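PDB 3DBX: CD1-2 antigen from Gallus gallus, which probably presents lipid antigens to T cells, as an MHC class I-like glycoprotein of the CD1 family whose immunoglobulin domain carries the antigen-binding platform. Local coordinates for residues D184-F196 with V208-A220. Residues are numbered along the deposited sequence; the frame is centred on the assembly and turned at random.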
# COMPACT_ATOMS: atom_id res chain seq x y z
N ASP A 184 14.54 8.33 -8.10
CA ASP A 184 13.63 7.59 -7.19
C ASP A 184 13.71 6.06 -7.33
O ASP A 184 13.76 5.32 -6.33
CB ASP A 184 12.20 8.07 -7.44
CG ASP A 184 11.80 9.17 -6.51
OD1 ASP A 184 11.71 8.89 -5.28
OD2 ASP A 184 11.58 10.29 -6.98
N LEU A 185 13.72 5.58 -8.58
CA LEU A 185 13.76 4.13 -8.83
C LEU A 185 15.07 3.43 -8.47
O LEU A 185 15.05 2.23 -8.13
CB LEU A 185 13.37 3.83 -10.28
CG LEU A 185 12.06 4.49 -10.75
CD1 LEU A 185 11.96 4.46 -12.27
CD2 LEU A 185 10.85 3.80 -10.10
N GLU A 186 16.22 4.13 -8.52
CA GLU A 186 17.48 3.51 -8.07
C GLU A 186 18.06 4.03 -6.74
O GLU A 186 19.23 3.81 -6.46
CB GLU A 186 18.55 3.52 -9.17
CG GLU A 186 18.15 2.75 -10.41
CD GLU A 186 19.17 2.85 -11.53
OE1 GLU A 186 20.32 3.35 -11.32
OE2 GLU A 186 18.81 2.39 -12.65
N ARG A 187 17.24 4.71 -5.94
CA ARG A 187 17.64 5.21 -4.65
C ARG A 187 17.84 3.97 -3.77
O ARG A 187 17.11 2.98 -3.91
CB ARG A 187 16.56 6.13 -4.06
CG ARG A 187 16.86 6.66 -2.62
CD ARG A 187 15.79 7.68 -2.11
NE ARG A 187 14.44 7.11 -2.27
CZ ARG A 187 13.64 6.71 -1.28
NH1 ARG A 187 13.98 6.85 -0.02
NH2 ARG A 187 12.46 6.21 -1.59
N ARG A 188 18.85 4.02 -2.90
CA ARG A 188 19.15 2.92 -1.95
C ARG A 188 19.48 3.59 -0.63
O ARG A 188 20.38 4.44 -0.58
CB ARG A 188 20.34 2.07 -2.45
CG ARG A 188 20.08 1.51 -3.85
CD ARG A 188 21.18 0.67 -4.44
NE ARG A 188 22.31 1.49 -4.92
CZ ARG A 188 22.93 1.34 -6.09
NH1 ARG A 188 22.53 0.41 -6.97
NH2 ARG A 188 23.96 2.14 -6.39
N VAL A 189 18.74 3.22 0.42
CA VAL A 189 19.00 3.73 1.77
C VAL A 189 19.09 2.52 2.70
O VAL A 189 18.12 1.78 2.81
CB VAL A 189 17.82 4.59 2.28
CG1 VAL A 189 18.14 5.06 3.64
CG2 VAL A 189 17.59 5.81 1.35
N PRO A 190 20.29 2.24 3.27
CA PRO A 190 20.40 1.04 4.13
C PRO A 190 19.61 1.12 5.45
O PRO A 190 19.40 2.23 5.97
CB PRO A 190 21.91 0.90 4.38
CG PRO A 190 22.56 1.67 3.24
CD PRO A 190 21.59 2.86 3.02
N PRO A 191 19.20 -0.06 5.99
CA PRO A 191 18.44 -0.10 7.22
C PRO A 191 19.33 0.17 8.41
O PRO A 191 20.56 0.02 8.30
CB PRO A 191 17.94 -1.57 7.26
CG PRO A 191 19.01 -2.32 6.59
CD PRO A 191 19.42 -1.42 5.45
N MET A 192 18.73 0.58 9.53
CA MET A 192 19.44 0.57 10.80
C MET A 192 18.60 -0.31 11.70
O MET A 192 17.42 -0.42 11.44
CB MET A 192 19.66 1.96 11.41
CG MET A 192 18.47 2.81 11.67
SD MET A 192 18.87 4.14 12.89
CE MET A 192 18.88 3.18 14.42
N ALA A 193 19.19 -0.96 12.70
CA ALA A 193 18.42 -1.91 13.52
C ALA A 193 18.79 -1.81 15.00
O ALA A 193 19.90 -1.42 15.36
CB ALA A 193 18.57 -3.34 13.01
N VAL A 194 17.82 -2.12 15.85
CA VAL A 194 18.02 -2.08 17.29
C VAL A 194 17.41 -3.36 17.84
O VAL A 194 16.40 -3.84 17.30
CB VAL A 194 17.43 -0.80 17.96
CG1 VAL A 194 18.18 0.49 17.53
CG2 VAL A 194 15.90 -0.64 17.75
N VAL A 195 18.04 -3.92 18.87
CA VAL A 195 17.56 -5.14 19.55
C VAL A 195 17.32 -4.83 21.04
O VAL A 195 18.18 -4.22 21.70
CB VAL A 195 18.56 -6.30 19.39
CG1 VAL A 195 18.14 -7.49 20.23
CG2 VAL A 195 18.66 -6.75 17.94
N PHE A 196 16.15 -5.20 21.56
CA PHE A 196 15.89 -5.09 23.00
C PHE A 196 15.00 -6.24 23.47
O PHE A 196 14.46 -6.97 22.64
CB PHE A 196 15.28 -3.72 23.35
CG PHE A 196 14.11 -3.34 22.47
CD1 PHE A 196 14.32 -2.74 21.22
CD2 PHE A 196 12.82 -3.63 22.86
CE1 PHE A 196 13.25 -2.41 20.40
CE2 PHE A 196 11.72 -3.30 22.04
CZ PHE A 196 11.93 -2.68 20.82
N VAL A 208 13.13 -8.36 20.52
CA VAL A 208 12.57 -7.53 19.43
C VAL A 208 13.72 -6.98 18.63
O VAL A 208 14.66 -6.45 19.20
CB VAL A 208 11.75 -6.33 19.96
CG1 VAL A 208 11.19 -5.49 18.83
CG2 VAL A 208 10.59 -6.79 20.88
N CYS A 209 13.66 -7.14 17.31
CA CYS A 209 14.61 -6.48 16.42
C CYS A 209 13.77 -5.46 15.61
O CYS A 209 12.89 -5.87 14.87
CB CYS A 209 15.17 -7.51 15.48
SG CYS A 209 16.37 -6.87 14.32
N ARG A 210 14.01 -4.16 15.79
CA ARG A 210 13.26 -3.16 15.06
C ARG A 210 14.17 -2.62 13.97
O ARG A 210 15.25 -2.13 14.27
CB ARG A 210 12.81 -2.06 16.02
CG ARG A 210 12.05 -0.91 15.33
CD ARG A 210 11.83 0.23 16.33
NE ARG A 210 11.40 1.45 15.65
CZ ARG A 210 11.17 2.61 16.25
NH1 ARG A 210 11.30 2.72 17.57
NH2 ARG A 210 10.78 3.64 15.53
N VAL A 211 13.75 -2.75 12.71
CA VAL A 211 14.60 -2.37 11.56
C VAL A 211 13.92 -1.19 10.89
O VAL A 211 12.75 -1.28 10.61
CB VAL A 211 14.69 -3.52 10.56
CG1 VAL A 211 15.69 -3.15 9.45
CG2 VAL A 211 15.18 -4.84 11.28
N THR A 212 14.65 -0.09 10.69
CA THR A 212 14.03 1.16 10.24
C THR A 212 14.81 1.75 9.05
O THR A 212 15.90 1.28 8.71
CB THR A 212 13.94 2.17 11.46
OG1 THR A 212 15.26 2.48 11.91
CG2 THR A 212 13.21 1.54 12.65
N SER A 213 14.21 2.72 8.36
CA SER A 213 14.93 3.66 7.46
C SER A 213 15.31 3.15 6.11
O SER A 213 16.02 3.87 5.37
CB SER A 213 16.17 4.27 8.14
OG SER A 213 15.77 5.08 9.23
N PHE A 214 14.83 1.96 5.72
CA PHE A 214 15.39 1.33 4.53
C PHE A 214 14.60 1.47 3.23
O PHE A 214 13.38 1.54 3.22
CB PHE A 214 15.69 -0.15 4.78
CG PHE A 214 14.47 -0.96 5.17
CD1 PHE A 214 14.12 -1.11 6.49
CD2 PHE A 214 13.74 -1.63 4.19
CE1 PHE A 214 13.01 -1.92 6.86
CE2 PHE A 214 12.63 -2.39 4.52
CZ PHE A 214 12.25 -2.52 5.87
N TYR A 215 15.33 1.50 2.12
CA TYR A 215 14.67 1.51 0.82
C TYR A 215 15.64 0.83 -0.15
O TYR A 215 16.83 1.11 -0.10
CB TYR A 215 14.34 2.96 0.39
CG TYR A 215 13.59 2.98 -0.93
CD1 TYR A 215 14.25 3.15 -2.14
CD2 TYR A 215 12.21 2.76 -0.96
CE1 TYR A 215 13.56 3.12 -3.35
CE2 TYR A 215 11.50 2.73 -2.17
CZ TYR A 215 12.18 2.91 -3.36
OH TYR A 215 11.46 2.88 -4.54
N PRO A 216 15.15 -0.03 -1.05
CA PRO A 216 13.78 -0.43 -1.37
C PRO A 216 13.14 -1.37 -0.32
O PRO A 216 13.77 -1.71 0.67
CB PRO A 216 13.92 -1.08 -2.76
CG PRO A 216 15.34 -1.56 -2.82
CD PRO A 216 16.13 -0.57 -2.01
N ARG A 217 11.90 -1.77 -0.58
CA ARG A 217 11.09 -2.52 0.38
C ARG A 217 11.55 -3.93 0.74
O ARG A 217 11.35 -4.35 1.89
CB ARG A 217 9.65 -2.61 -0.17
CG ARG A 217 8.56 -3.02 0.87
CD ARG A 217 7.22 -3.14 0.15
NE ARG A 217 6.07 -3.19 1.06
CZ ARG A 217 5.56 -4.30 1.60
NH1 ARG A 217 6.14 -5.48 1.38
NH2 ARG A 217 4.49 -4.23 2.40
N PRO A 218 12.00 -4.74 -0.26
CA PRO A 218 12.35 -6.13 0.08
C PRO A 218 13.47 -6.20 1.11
O PRO A 218 14.40 -5.40 1.05
CB PRO A 218 12.83 -6.70 -1.25
CG PRO A 218 12.09 -5.88 -2.28
CD PRO A 218 12.12 -4.51 -1.72
N ILE A 219 13.36 -7.11 2.07
CA ILE A 219 14.36 -7.24 3.15
C ILE A 219 14.15 -8.60 3.81
O ILE A 219 13.04 -9.18 3.73
CB ILE A 219 14.20 -6.08 4.19
CG1 ILE A 219 15.45 -5.93 5.09
CG2 ILE A 219 12.91 -6.23 5.00
CD1 ILE A 219 15.34 -4.72 6.01
N ALA A 220 15.21 -9.15 4.40
CA ALA A 220 15.03 -10.36 5.17
C ALA A 220 15.73 -10.21 6.51
O ALA A 220 16.91 -9.86 6.57
CB ALA A 220 15.51 -11.57 4.44
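Tyr215 and Arg187 show how a linker can be pinned to the domain it enters. Followed outward, the tyrosine's CB lies 3.9 Å from Arg187 NH1. Arg187 NH2 stands over the middle of the Tyr215 ring, 3.5 Å from CG and near CD2, CE2 and CZ; CD1 lies 3.4 Å from Arg187 O, and CE1 approaches both that oxygen and Asp184 O. The guanidinium lies flat over the ring, planes 15° apart, a cation-pi stack. Extended through chi1 and chi2, the arginine bends at chi3 (51°) onto that face, where Leu247 O also holds NH2; Pro216 CB covers the opposite face. Tyr215 OH hydrogen-bonds Asp37 OD1 of the MHC-like platform, a link between the two domains. Val189 and Tyr215 exchange two backbone hydrogen bonds, a single antiparallel bridge. Beyond Pro191, whose CB packs 3.5 Å from Val211 CG1, regular antiparallel pairing runs to Phe196, where Val208 CB sits over the ring face. Ala193, Val195, Val211 and Cys209, disulfide-linked to Cys267, point into the immunoglobulin sandwich toward strands 265-270 and 279-282; on the other face Arg210 and Thr212 pack on another protein's chain, to which Arg210 NH2 and Ser213 OG hydrogen-bond. Within this chain, strand 192-200 is outermost in its sheet, beside 204-214, while helix 182-185 leads back to the platform.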